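Long-range contacts in kojibiose phosphorylase (Gut metagenome, PDB 6W0P), which belongs to glycoside hydrolase family 65, whose members join a beta-sandwich N-terminal domain to a helical catalytic domain: residues G36-G41 with Y59-Y64; S148-A153 with A324-D329. All blocks are in the same frame, centred on the assembly; numbering follows the deposited sequence.

How the interactions relate
From the N terminus, the chain first runs through 36-41, and interaction 1 closes a short loop when 59-64 returns alongside it as the neighbouring strand. Only after that does interaction 2 open, at 148-153, and it closes much later at 324-329, after a long excursion rich in strands and then helices. The two are therefore in series, neither nesting nor crossing, yet their centres lie about 9 Å apart. Interaction 1 joins parts of the N-terminal family region, whereas interaction 2 ties that region to the central catalytic one. Asn37 and Glu38 of interaction 1 link the two, each reaching a different segment of interaction 2.

Interaction 1. Residues G36-G41 with Y59-Y64; sequences GNEYSG and YFNGIY
Asn61 is gripped by two successive carbonyls of the opposing turn, Glu38 O and Tyr39 O, using both its backbone and its side-chain N-H groups, next to the Ser40-Phe60 pair. Its backbone N bonds to Tyr39 O at 3.0 Å, approaching from above the carbonyl plane, and its side-chain ND2 reaches Glu38 O at 3.3 Å along a more bent path, with an N-H...O angle of 142°. With CG anti to the backbone N (chi1 -153°), the amide is swung toward Glu38. ND2 also bonds Thr333 O, its stronger partner, and OD1 bonds Arg401 NE, which together fix the amide's rotation. A water donates to both Tyr39 O and Asn61 O, adding a second link beside the direct backbone bond.

Farther along, the pairing becomes regular. Gly41 and Tyr59 form an antiparallel hydrogen-bonded pair, with Gly41 N bonding to Tyr59 O and Tyr59 N to Gly41 O, both at 2.8 Å. Ser40 and Phe60 form the next, non-hydrogen-bonded pair, and Ser40 CB packs against Phe60 CD1 at 3.8 Å. The Phe60 ring turns its edge toward the face of Tyr39 in an offset edge-to-face pair, with planes at 81°; Tyr39 OH bonds Asn253 O on strand 245-256.

The turn leading into strand 40-42 is braced from within. The bond from Ser40 N to Asn37 OD1 makes an Asx motif, and Ser40 OG adds a second donor to the same Asn37 OD1 at 2.7 Å. On the other side, a type II turn from Phe60 to Ile63 carries the chain away through Gly62. The whole is typical of a small antiparallel beta-sheet, in which strand 40-42 lies between 35-36 and 58-60, inside the N-terminal region of a family 65 enzyme.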
ATOM      1  N   GLY A  36     -18.258  31.043  -4.802  1.00 27.10           N
ATOM      2  CA  GLY A  36     -18.553  30.233  -3.614  1.00 27.54           C
ATOM      3  C   GLY A  36     -19.145  31.093  -2.531  1.00 27.66           C
ATOM      4  O   GLY A  36     -18.804  32.289  -2.478  1.00 27.86           O
ATOM      5  N   ASN A  37     -20.032  30.527  -1.731  1.00 28.14           N
ATOM      6  CA  ASN A  37     -20.672  31.255  -0.611  1.00 28.97           C
ATOM      7  C   ASN A  37     -20.675  30.337   0.615  1.00 29.11           C
ATOM      8  O   ASN A  37     -21.558  30.535   1.441  1.00 28.88           O
ATOM      9  CB  ASN A  37     -22.044  31.796  -1.024  1.00 29.37           C
ATOM     10  CG  ASN A  37     -23.068  30.727  -1.369  1.00 29.93           C
ATOM     11  OD1 ASN A  37     -22.786  29.532  -1.311  1.00 30.08           O
ATOM     12  ND2 ASN A  37     -24.276  31.151  -1.727  1.00 29.91           N
ATOM     13  N   GLU A  38     -19.665  29.452   0.723  1.00 29.17           N
ATOM     14  CA  GLU A  38     -19.439  28.428   1.786  1.00 30.19           C
ATOM     15  C   GLU A  38     -20.478  27.305   1.695  1.00 31.03           C
ATOM     16  O   GLU A  38     -20.092  26.121   1.681  1.00 31.52           O
ATOM     17  CB  GLU A  38     -19.523  28.999   3.203  1.00 30.49           C
ATOM     18  CG  GLU A  38     -19.162  27.968   4.260  1.00 30.61           C
ATOM     19  CD  GLU A  38     -19.645  28.277   5.666  1.00 31.26           C
ATOM     20  OE1 GLU A  38     -19.327  29.383   6.154  1.00 31.54           O
ATOM     21  OE2 GLU A  38     -20.314  27.396   6.277  1.00 31.32           O
ATOM     22  N   TYR A  39     -21.762  27.665   1.655  1.00 31.29           N
ATOM     23  CA  TYR A  39     -22.875  26.700   1.503  1.00 32.10           C
ATOM     24  C   TYR A  39     -22.713  25.938   0.197  1.00 31.38           C
ATOM     25  O   TYR A  39     -22.985  24.741   0.143  1.00 30.95           O
ATOM     26  CB  TYR A  39     -24.204  27.447   1.511  1.00 32.95           C
ATOM     27  CG  TYR A  39     -25.433  26.612   1.262  1.00 33.39           C
ATOM     28  CD1 TYR A  39     -26.012  25.854   2.278  1.00 33.50           C
ATOM     29  CD2 TYR A  39     -26.069  26.662   0.035  1.00 33.41           C
ATOM     30  CE1 TYR A  39     -27.173  25.129   2.062  1.00 34.12           C
ATOM     31  CE2 TYR A  39     -27.228  25.936  -0.200  1.00 34.30           C
ATOM     32  CZ  TYR A  39     -27.797  25.190   0.823  1.00 34.34           C
ATOM     33  OH  TYR A  39     -28.952  24.521   0.581  1.00 34.41           O
ATOM     34  N   SER A  40     -22.320  26.662  -0.843  1.00 31.38           N
ATOM     35  CA  SER A  40     -22.295  26.162  -2.235  1.00 31.33           C
ATOM     36  C   SER A  40     -21.116  26.789  -2.987  1.00 30.82           C
ATOM     37  O   SER A  40     -20.650  27.875  -2.600  1.00 30.33           O
ATOM     38  CB  SER A  40     -23.616  26.438  -2.912  1.00 31.71           C
ATOM     39  OG  SER A  40     -23.811  27.839  -3.095  1.00 32.45           O
ATOM     40  N   GLY A  41     -20.668  26.110  -4.035  1.00 30.52           N
ATOM     41  CA  GLY A  41     -19.707  26.660  -4.991  1.00 31.06           C
ATOM     42  C   GLY A  41     -19.978  26.182  -6.394  1.00 31.34           C
ATOM     43  O   GLY A  41     -20.451  25.026  -6.555  1.00 31.30           O
ATOM     44  N   TYR A  59     -21.008  22.270  -6.232  1.00 29.50           N
ATOM     45  CA  TYR A  59     -20.896  21.498  -4.976  1.00 29.74           C
ATOM     46  C   TYR A  59     -21.592  22.230  -3.853  1.00 29.94           C
ATOM     47  O   TYR A  59     -21.653  23.455  -3.889  1.00 30.17           O
ATOM     48  CB  TYR A  59     -19.435  21.240  -4.648  1.00 29.22           C
ATOM     49  CG  TYR A  59     -18.595  20.937  -5.862  1.00 29.00           C
ATOM     50  CD1 TYR A  59     -18.561  19.657  -6.404  1.00 28.99           C
ATOM     51  CD2 TYR A  59     -17.840  21.925  -6.471  1.00 28.50           C
ATOM     52  CE1 TYR A  59     -17.762  19.368  -7.496  1.00 28.85           C
ATOM     53  CE2 TYR A  59     -17.046  21.650  -7.576  1.00 28.40           C
ATOM     54  CZ  TYR A  59     -17.007  20.364  -8.086  1.00 28.21           C
ATOM     55  OH  TYR A  59     -16.223  20.081  -9.157  1.00 27.57           O
ATOM     56  N   PHE A  60     -22.049  21.452  -2.885  1.00 30.92           N
ATOM     57  CA  PHE A  60     -22.658  21.897  -1.617  1.00 32.23           C
ATOM     58  C   PHE A  60     -21.826  21.323  -0.480  1.00 32.86           C
ATOM     59  O   PHE A  60     -21.608  20.103  -0.474  1.00 33.90           O
ATOM     60  CB  PHE A  60     -24.117  21.448  -1.545  1.00 33.53           C
ATOM     61  CG  PHE A  60     -24.977  22.038  -2.636  1.00 34.54           C
ATOM     62  CD1 PHE A  60     -25.621  23.256  -2.448  1.00 34.94           C
ATOM     63  CD2 PHE A  60     -25.103  21.398  -3.863  1.00 34.57           C
ATOM     64  CE1 PHE A  60     -26.397  23.815  -3.459  1.00 35.63           C
ATOM     65  CE2 PHE A  60     -25.881  21.952  -4.871  1.00 35.45           C
ATOM     66  CZ  PHE A  60     -26.536  23.154  -4.666  1.00 36.23           C
ATOM     67  N   ASN A  61     -21.363  22.188   0.426  1.00 32.80           N
ATOM     68  CA  ASN A  61     -20.470  21.806   1.547  1.00 33.07           C
ATOM     69  C   ASN A  61     -21.188  20.715   2.349  1.00 34.14           C
ATOM     70  O   ASN A  61     -22.289  21.009   2.865  1.00 35.36           O
ATOM     71  CB  ASN A  61     -20.113  23.050   2.359  1.00 32.94           C
ATOM     72  CG  ASN A  61     -18.790  22.968   3.089  1.00 32.68           C
ATOM     73  OD1 ASN A  61     -18.531  22.005   3.812  1.00 32.75           O
ATOM     74  ND2 ASN A  61     -17.966  23.994   2.925  1.00 31.78           N
ATOM     75  N   GLY A  62     -20.633  19.501   2.410  1.00 33.91           N
ATOM     76  CA  GLY A  62     -21.156  18.406   3.258  1.00 34.67           C
ATOM     77  C   GLY A  62     -22.099  17.472   2.506  1.00 35.17           C
ATOM     78  O   GLY A  62     -22.640  16.546   3.121  1.00 35.48           O
ATOM     79  N   ILE A  63     -22.312  17.711   1.213  1.00 35.59           N
ATOM     80  CA  ILE A  63     -23.094  16.805   0.333  1.00 35.55           C
ATOM     81  C   ILE A  63     -22.088  15.895  -0.369  1.00 34.88           C
ATOM     82  O   ILE A  63     -21.290  16.400  -1.157  1.00 35.05           O
ATOM     83  CB  ILE A  63     -23.968  17.586  -0.656  1.00 35.51           C
ATOM     84  CG1 ILE A  63     -25.151  18.248   0.054  1.00 36.44           C
ATOM     85  CG2 ILE A  63     -24.414  16.683  -1.787  1.00 35.83           C
ATOM     86  CD1 ILE A  63     -26.082  17.294   0.800  1.00 36.58           C
ATOM     87  N   TYR A  64     -22.107  14.615  -0.023  1.00 34.85           N
ATOM     88  CA  TYR A  64     -20.987  13.683  -0.258  1.00 35.55           C
ATOM     89  C   TYR A  64     -21.556  12.288  -0.489  1.00 38.04           C
ATOM     90  O   TYR A  64     -22.731  12.027  -0.100  1.00 39.51           O
ATOM     91  CB  TYR A  64     -20.040  13.711   0.940  1.00 35.24           C
ATOM     92  CG  TYR A  64     -20.482  12.873   2.108  1.00 35.10           C
ATOM     93  CD1 TYR A  64     -21.365  13.360   3.055  1.00 35.55           C
ATOM     94  CD2 TYR A  64     -20.018  11.577   2.259  1.00 35.27           C
ATOM     95  CE1 TYR A  64     -21.788  12.572   4.114  1.00 35.60           C
ATOM     96  CE2 TYR A  64     -20.420  10.782   3.315  1.00 35.00           C
ATOM     97  CZ  TYR A  64     -21.313  11.276   4.242  1.00 35.27           C
ATOM     98  OH  TYR A  64     -21.692  10.481   5.287  1.00 35.30           O
TER
HETATM   99  O   HOH W   1     -23.648  23.432   2.639  1.00 33.00           O

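Interaction 2. Residues S148-A153 with A324-D329; sequences SDCENA and AYHGFD
Cys150 touches the rings of His326 and Phe328 in the facing loop, and these meetings form the first shell. Its SG lies at the edge of the His326 ring, near the ring plane and 3.6 Å from CE1, while the same sulfur approaches Phe328 CD1 obliquely, also at 3.6 Å. Cys150 CB rests over the face of the Phe328 ring in a CH-pi contact, 4.2 Å from the centroid and 19° off the ring normal. Sulfur and methylene thus treat one ring differently, the carbon sitting above it and the sulfur slanting toward its rim. At another part of that rim Glu151 OE2 comes near the ring plane, 3.8 Å from Phe328 CZ, with carboxylate and ring planes 79° apart.

One water completes the meeting. It donates to Ser148 O and is also hydrogen-bonded to His326 NE2, each at 2.9 Å, and it lies in the imidazole plane, as the sulfur does.

The second shell sets these groups in place. A type I turn from Asp149 to Asn152 presents Cys150 and Glu151 at its corner, closed by a backbone bond from Asn152 N to Asp149 O, and strand 152-161 leads away from it. A chi1 of -177° points the Phe328 ring outward from its own chain and against Cys150. Glu38 OE1 accepts from both His326 N and Phe328 N, fixing the backbone that carries the two rings, while Asn37 ND2 bonds Cys150 O.

No direct hydrogen bond crosses between the segments: the turn and the loop after helix 308-324 are joined by sulfur-aromatic, CH-pi and water-mediated contacts. This contact itself therefore probably rests on dispersion and weak electrostatics, with stronger polar ties coming from Glu38 and Asn37 nearby.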
ATOM      1  N   SER A 148     -25.265  36.242   1.547  1.00 38.76           N
ATOM      2  CA  SER A 148     -26.043  36.280   2.824  1.00 40.79           C
ATOM      3  C   SER A 148     -27.086  35.147   2.864  1.00 40.92           C
ATOM      4  O   SER A 148     -27.024  34.321   3.790  1.00 41.46           O
ATOM      5  CB  SER A 148     -26.694  37.626   3.030  1.00 41.57           C
ATOM      6  OG  SER A 148     -25.913  38.648   2.417  1.00 45.70           O
ATOM      7  N   ASP A 149     -28.029  35.120   1.919  1.00 40.39           N
ATOM      8  CA  ASP A 149     -29.063  34.052   1.808  1.00 40.74           C
ATOM      9  C   ASP A 149     -28.527  32.991   0.854  1.00 39.57           C
ATOM     10  O   ASP A 149     -28.894  33.034  -0.327  1.00 41.20           O
ATOM     11  CB  ASP A 149     -30.414  34.616   1.355  1.00 41.56           C
ATOM     12  CG  ASP A 149     -30.970  35.659   2.309  1.00 42.47           C
ATOM     13  OD1 ASP A 149     -31.293  35.268   3.438  1.00 43.34           O
ATOM     14  OD2 ASP A 149     -31.043  36.858   1.920  1.00 42.53           O
ATOM     15  N   CYS A 150     -27.670  32.095   1.350  1.00 39.10           N
ATOM     16  CA  CYS A 150     -26.669  31.349   0.534  1.00 38.32           C
ATOM     17  C   CYS A 150     -27.322  30.202  -0.245  1.00 38.75           C
ATOM     18  O   CYS A 150     -26.657  29.648  -1.145  1.00 39.36           O
ATOM     19  CB  CYS A 150     -25.528  30.846   1.404  1.00 37.81           C
ATOM     20  SG  CYS A 150     -24.741  32.178   2.347  1.00 35.87           S
ATOM     21  N   GLU A 151     -28.595  29.916   0.044  1.00 39.11           N
ATOM     22  CA  GLU A 151     -29.442  28.943  -0.690  1.00 38.62           C
ATOM     23  C   GLU A 151     -29.720  29.451  -2.107  1.00 36.91           C
ATOM     24  O   GLU A 151     -30.060  28.606  -2.955  1.00 37.69           O
ATOM     25  CB  GLU A 151     -30.756  28.714   0.052  1.00 39.78           C
ATOM     26  CG  GLU A 151     -30.570  28.310   1.507  1.00 41.28           C
ATOM     27  CD  GLU A 151     -30.594  29.459   2.509  1.00 42.96           C
ATOM     28  OE1 GLU A 151     -30.532  30.673   2.100  1.00 41.95           O
ATOM     29  OE2 GLU A 151     -30.654  29.145   3.710  1.00 45.64           O
ATOM     30  N   ASN A 152     -29.597  30.761  -2.357  1.00 34.95           N
ATOM     31  CA  ASN A 152     -29.953  31.380  -3.656  1.00 34.21           C
ATOM     32  C   ASN A 152     -28.738  31.598  -4.559  1.00 34.46           C
ATOM     33  O   ASN A 152     -27.661  31.972  -4.057  1.00 33.54           O
ATOM     34  CB  ASN A 152     -30.630  32.729  -3.492  1.00 34.11           C
ATOM     35  CG  ASN A 152     -31.826  32.664  -2.574  1.00 33.94           C
ATOM     36  OD1 ASN A 152     -32.406  31.593  -2.410  1.00 34.10           O
ATOM     37  ND2 ASN A 152     -32.192  33.801  -2.002  1.00 32.53           N
ATOM     38  N   ALA A 153     -28.989  31.468  -5.868  1.00 34.98           N
ATOM     39  CA  ALA A 153     -28.085  31.784  -7.001  1.00 34.74           C
ATOM     40  C   ALA A 153     -28.894  32.535  -8.057  1.00 34.51           C
ATOM     41  O   ALA A 153     -30.096  32.252  -8.210  1.00 36.43           O
ATOM     42  CB  ALA A 153     -27.497  30.519  -7.587  1.00 34.49           C
ATOM     43  N   ALA A 324     -14.798  30.852   0.524  1.00 29.07           N
ATOM     44  CA  ALA A 324     -14.619  29.499   1.092  1.00 29.24           C
ATOM     45  C   ALA A 324     -15.398  29.332   2.406  1.00 29.47           C
ATOM     46  O   ALA A 324     -15.900  28.224   2.643  1.00 29.50           O
ATOM     47  CB  ALA A 324     -13.150  29.223   1.285  1.00 29.33           C
ATOM     48  N   TYR A 325     -15.448  30.358   3.264  1.00 29.65           N
ATOM     49  CA  TYR A 325     -16.042  30.248   4.625  1.00 29.84           C
ATOM     50  C   TYR A 325     -16.432  31.621   5.178  1.00 30.40           C
ATOM     51  O   TYR A 325     -15.627  32.550   5.105  1.00 29.79           O
ATOM     52  CB  TYR A 325     -15.030  29.613   5.575  1.00 29.35           C
ATOM     53  CG  TYR A 325     -15.644  28.733   6.629  1.00 29.23           C
ATOM     54  CD1 TYR A 325     -16.126  27.490   6.295  1.00 28.45           C
ATOM     55  CD2 TYR A 325     -15.767  29.142   7.944  1.00 29.25           C
ATOM     56  CE1 TYR A 325     -16.716  26.673   7.234  1.00 28.61           C
ATOM     57  CE2 TYR A 325     -16.361  28.330   8.906  1.00 29.33           C
ATOM     58  CZ  TYR A 325     -16.828  27.078   8.552  1.00 29.16           C
ATOM     59  OH  TYR A 325     -17.374  26.226   9.476  1.00 28.50           O
ATOM     60  N   HIS A 326     -17.623  31.755   5.754  1.00 31.34           N
ATOM     61  CA  HIS A 326     -17.988  33.013   6.462  1.00 31.81           C
ATOM     62  C   HIS A 326     -18.835  32.734   7.708  1.00 32.90           C
ATOM     63  O   HIS A 326     -19.430  33.686   8.211  1.00 33.70           O
ATOM     64  CB  HIS A 326     -18.653  33.995   5.489  1.00 32.10           C
ATOM     65  CG  HIS A 326     -20.000  33.566   4.995  1.00 32.27           C
ATOM     66  ND1 HIS A 326     -20.160  32.729   3.918  1.00 31.87           N
ATOM     67  CD2 HIS A 326     -21.248  33.881   5.418  1.00 32.80           C
ATOM     68  CE1 HIS A 326     -21.455  32.538   3.707  1.00 32.34           C
ATOM     69  NE2 HIS A 326     -22.148  33.231   4.611  1.00 32.68           N
ATOM     70  N   GLY A 327     -18.870  31.492   8.204  1.00 33.06           N
ATOM     71  CA  GLY A 327     -19.613  31.141   9.421  1.00 33.75           C
ATOM     72  C   GLY A 327     -21.072  30.857   9.118  1.00 34.88           C
ATOM     73  O   GLY A 327     -21.919  31.073  10.005  1.00 35.71           O
ATOM     74  N   PHE A 328     -21.389  30.387   7.914  1.00 34.79           N
ATOM     75  CA  PHE A 328     -22.788  30.068   7.543  1.00 35.54           C
ATOM     76  C   PHE A 328     -23.279  28.846   8.327  1.00 35.63           C
ATOM     77  O   PHE A 328     -24.472  28.804   8.637  1.00 35.63           O
ATOM     78  CB  PHE A 328     -22.941  29.782   6.050  1.00 36.55           C
ATOM     79  CG  PHE A 328     -24.372  29.534   5.648  1.00 37.24           C
ATOM     80  CD1 PHE A 328     -25.269  30.594   5.543  1.00 37.72           C
ATOM     81  CD2 PHE A 328     -24.826  28.247   5.393  1.00 38.04           C
ATOM     82  CE1 PHE A 328     -26.591  30.378   5.191  1.00 37.99           C
ATOM     83  CE2 PHE A 328     -26.157  28.029   5.058  1.00 38.79           C
ATOM     84  CZ  PHE A 328     -27.032  29.093   4.950  1.00 38.88           C
ATOM     85  N   ASP A 329     -22.405  27.882   8.617  1.00 34.91           N
ATOM     86  CA  ASP A 329     -22.830  26.552   9.131  1.00 35.42           C
ATOM     87  C   ASP A 329     -21.736  25.893   9.968  1.00 34.94           C
ATOM     88  O   ASP A 329     -20.690  25.538   9.438  1.00 35.41           O
ATOM     89  CB  ASP A 329     -23.198  25.628   7.975  1.00 35.13           C
ATOM     90  CG  ASP A 329     -23.876  24.326   8.398  1.00 35.48           C
ATOM     91  OD1 ASP A 329     -23.766  23.941   9.587  1.00 36.06           O
ATOM     92  OD2 ASP A 329     -24.514  23.709   7.533  1.00 34.91           O
TER
HETATM   93  O   HOH W   2     -24.739  34.069   5.520  1.00 45.39           O